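Local coordinates for endo-1,4-beta-xylanase C (PDB 4XUR), which hydrolyses internal beta-1,4-xylosidic linkages of xylan, the domain described here being its second family 22 carbohydrate-binding module, with xylotetraose bound, at residues A[47-52]-A[163-168]; A[33-38]-A[51-56]. One frame throughout, in Å; residues are numbered along the deposited sequence.

Contact 1 (A[47-52]-A[163-168]); sequences NRSLKT and PFYVDD. With CA (calcium ion), chain G.
K51 and Y165 face each other as a non-hydrogen-bonded antiparallel pair in the beta-sandwich of this carbohydrate-binding module, where strand 48-53 runs beside strand 164-173. Their side chains lie alongside one another on the same face of the sheet. CG of K51 is anti to the backbone N (chi1 -172°) and the chain stays extended beyond it, which carries its methylenes along CE2 and toward OH: CB and CG each stand 3.6 Å from CE2 of Y165. At the end, NZ of K51 donates to OH of Y165 at 3.0 Å. With an alanine here only CB would remain beside CE2, and the ring would probably lose the rest of its aliphatic cover and OH its ammonium donor. T52 pairs with F164 on the other face, its N donating almost straight to F164 O (2.9 Å, 175° at the hydrogen). Water 1 donates to L50 O and F164 O and accepts from T52 OG1, thereby bridging both strands. Where the pairing ends, a calcium ion joins them, with D19, E21, S46 and water 2 completing its shell: R48 O binds it at 2.3 Å, and D167 is bidentate, OD1 and OD2 each 2.5 Å from the metal.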
loop_
_atom_site.group_PDB
_atom_site.type_symbol
_atom_site.label_atom_id
_atom_site.label_comp_id
_atom_site.label_asym_id
_atom_site.label_seq_id
_atom_site.Cartn_x
_atom_site.Cartn_y
_atom_site.Cartn_z
ATOM N N ASN A 47 10.835 15.168 4.576
ATOM C CA ASN A 47 11.880 15.035 3.599
ATOM C C ASN A 47 12.003 13.686 2.936
ATOM O O ASN A 47 12.677 13.549 1.895
ATOM C CB ASN A 47 13.234 15.428 4.252
ATOM C CG ASN A 47 14.353 15.612 3.220
ATOM O OD1 ASN A 47 14.227 16.394 2.274
ATOM N ND2 ASN A 47 15.459 14.884 3.407
ATOM N N ARG A 48 11.357 12.658 3.489
ATOM C CA ARG A 48 11.517 11.310 2.956
ATOM C C ARG A 48 10.183 10.581 2.813
ATOM O O ARG A 48 9.237 10.827 3.586
ATOM C CB ARG A 48 12.484 10.496 3.817
ATOM C CG ARG A 48 13.851 11.198 3.962
ATOM C CD ARG A 48 14.973 10.308 4.358
ATOM N NE ARG A 48 16.170 11.109 4.682
ATOM C CZ ARG A 48 17.288 10.624 5.205
ATOM N NH1 ARG A 48 17.421 9.335 5.438
ATOM N NH2 ARG A 48 18.289 11.453 5.462
ATOM N N SER A 49 10.142 9.698 1.817
ATOM C CA SER A 49 8.910 8.920 1.527
ATOM C C SER A 49 9.290 7.738 0.696
ATOM O O SER A 49 10.425 7.558 0.338
ATOM C CB SER A 49 7.894 9.833 0.854
ATOM O OG SER A 49 8.344 10.263 -0.421
ATOM N N LEU A 50 8.311 6.865 0.374
ATOM C CA LEU A 50 8.608 5.658 -0.324
ATOM C C LEU A 50 8.087 5.756 -1.724
ATOM O O LEU A 50 6.886 5.828 -1.947
ATOM C CB LEU A 50 7.912 4.473 0.395
ATOM C CG LEU A 50 8.170 3.101 -0.257
ATOM C CD1 LEU A 50 9.651 2.814 -0.385
ATOM C CD2 LEU A 50 7.424 2.057 0.570
ATOM N N LYS A 51 9.017 5.788 -2.714
ATOM C CA LYS A 51 8.688 5.852 -4.098
ATOM C C LYS A 51 8.638 4.480 -4.705
ATOM O O LYS A 51 9.577 3.716 -4.535
ATOM C CB LYS A 51 9.675 6.714 -4.873
ATOM C CG LYS A 51 9.252 6.968 -6.344
ATOM C CD LYS A 51 10.309 7.773 -7.145
ATOM C CE LYS A 51 9.676 8.222 -8.489
ATOM N NZ LYS A 51 10.309 9.423 -9.086
ATOM N N THR A 52 7.558 4.180 -5.406
ATOM C CA THR A 52 7.484 2.960 -6.217
ATOM C C THR A 52 7.492 3.389 -7.696
ATOM O O THR A 52 6.703 4.214 -8.125
ATOM C CB THR A 52 6.191 2.129 -5.922
ATOM O OG1 THR A 52 6.142 1.852 -4.522
ATOM C CG2 THR A 52 6.186 0.874 -6.756
ATOM N N PRO A 163 4.587 5.974 -11.678
ATOM C CA PRO A 163 5.208 5.881 -10.361
ATOM C C PRO A 163 4.472 6.728 -9.339
ATOM O O PRO A 163 3.774 7.690 -9.709
ATOM C CB PRO A 163 6.615 6.452 -10.586
ATOM C CG PRO A 163 6.420 7.444 -11.704
ATOM C CD PRO A 163 5.356 6.851 -12.608
ATOM N N PHE A 164 4.577 6.391 -8.052
ATOM C CA PHE A 164 3.928 7.158 -7.012
ATOM C C PHE A 164 4.608 6.945 -5.642
ATOM O O PHE A 164 5.374 6.032 -5.465
ATOM C CB PHE A 164 2.419 6.870 -6.912
ATOM C CG PHE A 164 2.065 5.458 -6.485
ATOM C CD1 PHE A 164 2.044 5.125 -5.169
ATOM C CD2 PHE A 164 1.759 4.509 -7.430
ATOM C CE1 PHE A 164 1.722 3.825 -4.793
ATOM C CE2 PHE A 164 1.396 3.222 -7.061
ATOM C CZ PHE A 164 1.399 2.905 -5.717
ATOM N N TYR A 165 4.315 7.870 -4.754
ATOM C CA TYR A 165 4.899 7.974 -3.412
ATOM C C TYR A 165 3.866 7.631 -2.377
ATOM O O TYR A 165 2.705 7.960 -2.544
ATOM C CB TYR A 165 5.376 9.423 -3.129
ATOM C CG TYR A 165 6.360 9.935 -4.190
ATOM C CD1 TYR A 165 5.882 10.475 -5.397
ATOM C CD2 TYR A 165 7.728 9.782 -4.001
ATOM C CE1 TYR A 165 6.797 10.934 -6.388
ATOM C CE2 TYR A 165 8.649 10.200 -4.969
ATOM C CZ TYR A 165 8.151 10.803 -6.150
ATOM O OH TYR A 165 9.044 11.216 -7.114
ATOM N N VAL A 166 4.294 6.959 -1.304
ATOM C CA VAL A 166 3.482 6.883 -0.085
ATOM C C VAL A 166 4.279 7.330 1.148
ATOM O O VAL A 166 5.507 7.262 1.123
ATOM C CB VAL A 166 2.921 5.457 0.234
ATOM C CG1 VAL A 166 2.038 4.959 -0.914
ATOM C CG2 VAL A 166 4.018 4.461 0.516
ATOM N N ASP A 167 3.588 7.813 2.154
ATOM C CA ASP A 167 4.198 8.323 3.390
ATOM C C ASP A 167 3.202 8.275 4.551
ATOM O O ASP A 167 1.998 8.128 4.358
ATOM C CB ASP A 167 4.692 9.780 3.170
ATOM C CG ASP A 167 5.796 10.198 4.090
ATOM O OD1 ASP A 167 6.394 9.375 4.846
ATOM O OD2 ASP A 167 6.121 11.407 4.015
ATOM N N ASP A 168 3.721 8.375 5.772
ATOM C CA ASP A 168 2.902 8.518 6.992
ATOM C C ASP A 168 1.819 7.411 7.113
ATOM O O ASP A 168 0.623 7.703 7.315
ATOM C CB ASP A 168 2.292 9.924 7.091
ATOM C CG ASP A 168 3.338 10.998 7.429
ATOM O OD1 ASP A 168 4.440 10.667 7.984
ATOM O OD2 ASP A 168 3.074 12.187 7.106
HETATM CA CA CA G . 8.076 11.036 5.575
HETATM O O HOH W 1 5.102 4.158 -3.270
HETATM O O HOH W 2 6.904 11.771 7.288
#

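Contact 2 (A[33-38]-A[51-56]); sequences TEKLEV and KTSSRS
K35 and S53 form an antiparallel hydrogen-bonded pair, with K35 N donating to S53 O at 2.9 Å and S53 N to K35 O at 3.0 Å. Two residues on, E37 and K51 repeat the pattern, although the bond from E37 N to K51 O is more bent, 149° at the hydrogen. Between them L36 and T52 make the non-hydrogen-bonded pair, side by side on one face, and CD1 of L36 stops 3.9 Å from OG1 of T52. The other branch of T52, the methyl CG2, lies 3.7 Å from CG of E34, whose CB is 3.4 Å from S53 O. On the opposite face, water 4 donates to K35 O and hydrogen-bonds S53 OG, tying side chain to backbone across the pair.

Past the regular pairing the strands are joined through solvent. Water 3 donates to S54 O and hydrogen-bonds both OG1 of T33 and OG of S56, so that it links two hydroxyls that do not bond to each other directly.

The second shell fixes the polar ends. E34 bends at chi2 (-77°), and its carboxylate turns from the 51-56 segment to accept from the backbone N of R31, G32 and G61; R31 belongs to the xylotetraose pocket, and the side chain of T33 comes within about 6 Å of a bound xylose unit. R55 leads the other way, NE donating to H60 O, NH1 to the carbonyls of D160 and I162, and NH2 to T148 OG1. Strands 35-40 and 48-53 form a beta hairpin whose open end lies near the sugar-binding loops, while strand 164-173 borders strand 48-53 on its other edge.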
loop_
_atom_site.group_PDB
_atom_site.type_symbol
_atom_site.label_atom_id
_atom_site.label_comp_id
_atom_site.label_asym_id
_atom_site.label_seq_id
_atom_site.Cartn_x
_atom_site.Cartn_y
_atom_site.Cartn_z
ATOM N N THR A 33 7.935 -7.024 -10.436
ATOM C CA THR A 33 9.225 -6.569 -10.937
ATOM C C THR A 33 9.497 -5.100 -10.710
ATOM O O THR A 33 10.499 -4.553 -11.184
ATOM C CB THR A 33 9.321 -6.879 -12.446
ATOM O OG1 THR A 33 8.176 -6.299 -13.088
ATOM C CG2 THR A 33 9.340 -8.353 -12.672
ATOM N N GLU A 34 8.611 -4.422 -9.991
ATOM C CA GLU A 34 8.780 -2.983 -9.722
ATOM C C GLU A 34 9.906 -2.683 -8.687
ATOM O O GLU A 34 10.426 -3.598 -8.013
ATOM C CB GLU A 34 7.461 -2.312 -9.354
ATOM C CG GLU A 34 6.926 -2.585 -7.939
ATOM C CD GLU A 34 6.279 -3.900 -7.730
ATOM O OE1 GLU A 34 6.591 -4.881 -8.417
ATOM O OE2 GLU A 34 5.392 -3.997 -6.813
ATOM N N LYS A 35 10.228 -1.426 -8.614
ATOM C CA LYS A 35 11.394 -0.958 -7.791
ATOM C C LYS A 35 10.871 -0.030 -6.700
ATOM O O LYS A 35 10.159 0.941 -6.952
ATOM C CB LYS A 35 12.364 -0.213 -8.653
ATOM C CG LYS A 35 13.385 0.587 -7.887
ATOM C CD LYS A 35 14.248 1.429 -8.864
ATOM C CE LYS A 35 15.417 2.067 -8.132
ATOM N NZ LYS A 35 15.070 3.410 -7.513
ATOM N N LEU A 36 11.294 -0.347 -5.467
ATOM C CA LEU A 36 11.025 0.490 -4.294
ATOM C C LEU A 36 12.280 1.146 -3.764
ATOM O O LEU A 36 13.350 0.519 -3.733
ATOM C CB LEU A 36 10.467 -0.416 -3.161
ATOM C CG LEU A 36 8.944 -0.521 -3.070
ATOM C CD1 LEU A 36 8.398 -1.361 -4.201
ATOM C CD2 LEU A 36 8.543 -1.089 -1.677
ATOM N N GLU A 37 12.150 2.414 -3.364
ATOM C CA GLU A 37 13.307 3.221 -2.899
ATOM C C GLU A 37 12.856 4.326 -1.970
ATOM O O GLU A 37 11.932 5.076 -2.272
ATOM C CB GLU A 37 14.048 3.823 -4.088
ATOM C CG GLU A 37 15.301 4.568 -3.687
ATOM C CD GLU A 37 15.855 5.414 -4.810
ATOM O OE1 GLU A 37 15.436 5.194 -5.998
ATOM O OE2 GLU A 37 16.689 6.290 -4.512
ATOM N N VAL A 38 13.493 4.420 -0.802
ATOM C CA VAL A 38 13.237 5.564 0.060
ATOM C C VAL A 38 14.023 6.772 -0.457
ATOM O O VAL A 38 15.265 6.737 -0.488
ATOM C CB VAL A 38 13.667 5.271 1.529
ATOM C CG1 VAL A 38 13.373 6.455 2.429
ATOM C CG2 VAL A 38 12.961 4.028 2.062
ATOM N N LYS A 51 9.017 5.788 -2.714
ATOM C CA LYS A 51 8.688 5.852 -4.098
ATOM C C LYS A 51 8.638 4.480 -4.705
ATOM O O LYS A 51 9.577 3.716 -4.535
ATOM C CB LYS A 51 9.675 6.714 -4.873
ATOM C CG LYS A 51 9.252 6.968 -6.344
ATOM C CD LYS A 51 10.309 7.773 -7.145
ATOM C CE LYS A 51 9.676 8.222 -8.489
ATOM N NZ LYS A 51 10.309 9.423 -9.086
ATOM N N THR A 52 7.558 4.180 -5.406
ATOM C CA THR A 52 7.484 2.960 -6.217
ATOM C C THR A 52 7.492 3.389 -7.696
ATOM O O THR A 52 6.703 4.214 -8.125
ATOM C CB THR A 52 6.191 2.129 -5.922
ATOM O OG1 THR A 52 6.142 1.852 -4.522
ATOM C CG2 THR A 52 6.186 0.874 -6.756
ATOM N N SER A 53 8.346 2.744 -8.470
ATOM C CA SER A 53 8.543 3.057 -9.892
ATOM C C SER A 53 8.817 1.806 -10.650
ATOM O O SER A 53 8.917 0.715 -10.066
ATOM C CB SER A 53 9.732 4.050 -10.058
ATOM O OG SER A 53 10.940 3.433 -9.674
ATOM N N SER A 54 9.009 1.920 -11.974
ATOM C CA SER A 54 9.207 0.739 -12.834
ATOM C C SER A 54 8.008 -0.207 -12.715
ATOM O O SER A 54 8.188 -1.431 -12.782
ATOM C CB SER A 54 10.499 -0.027 -12.501
ATOM O OG SER A 54 11.639 0.760 -12.764
ATOM N N ARG A 55 6.806 0.357 -12.569
ATOM C CA ARG A 55 5.576 -0.414 -12.499
ATOM C C ARG A 55 5.174 -0.820 -13.931
ATOM O O ARG A 55 5.197 -0.001 -14.824
ATOM C CB ARG A 55 4.462 0.387 -11.814
ATOM C CG ARG A 55 4.814 0.944 -10.417
ATOM C CD ARG A 55 3.697 1.861 -9.852
ATOM N NE ARG A 55 2.424 1.104 -9.638
ATOM C CZ ARG A 55 1.245 1.420 -10.159
ATOM N NH1 ARG A 55 1.078 2.460 -10.926
ATOM N NH2 ARG A 55 0.165 0.625 -9.920
ATOM N N SER A 56 4.836 -2.081 -14.107
ATOM C CA SER A 56 4.358 -2.546 -15.448
ATOM C C SER A 56 3.095 -3.408 -15.266
ATOM O O SER A 56 2.702 -4.161 -16.190
ATOM C CB SER A 56 5.462 -3.312 -16.159
ATOM O OG SER A 56 5.868 -4.498 -15.533
HETATM O O HOH W 3 8.070 -3.738 -13.849
HETATM O O HOH W 4 11.652 3.662 -6.935
#

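Overall arrangement
From the N terminus, the chain first enters contact 2 at 33-38, turns, and comes back through 47-52 to 51-56, closing a hairpin with only 12 residues between its segments. Contact 1 starts on that returning strand and closes a far longer loop of 110 residues, which includes the whole four-stranded sheet before the chain reaches 163-168. The spans overlap along 47-56, the segments sharing K51 and T52, and neither encloses the other. Strand 48-53 is consequently the middle of three, with 35-40 on one edge and 164-173 on the other. The two contacts also touch directly: CE2 of F164 packs 3.5 Å from NE of R55. Together they run from the calcium site at one end to the end of the hairpin near R31 of the sugar pocket.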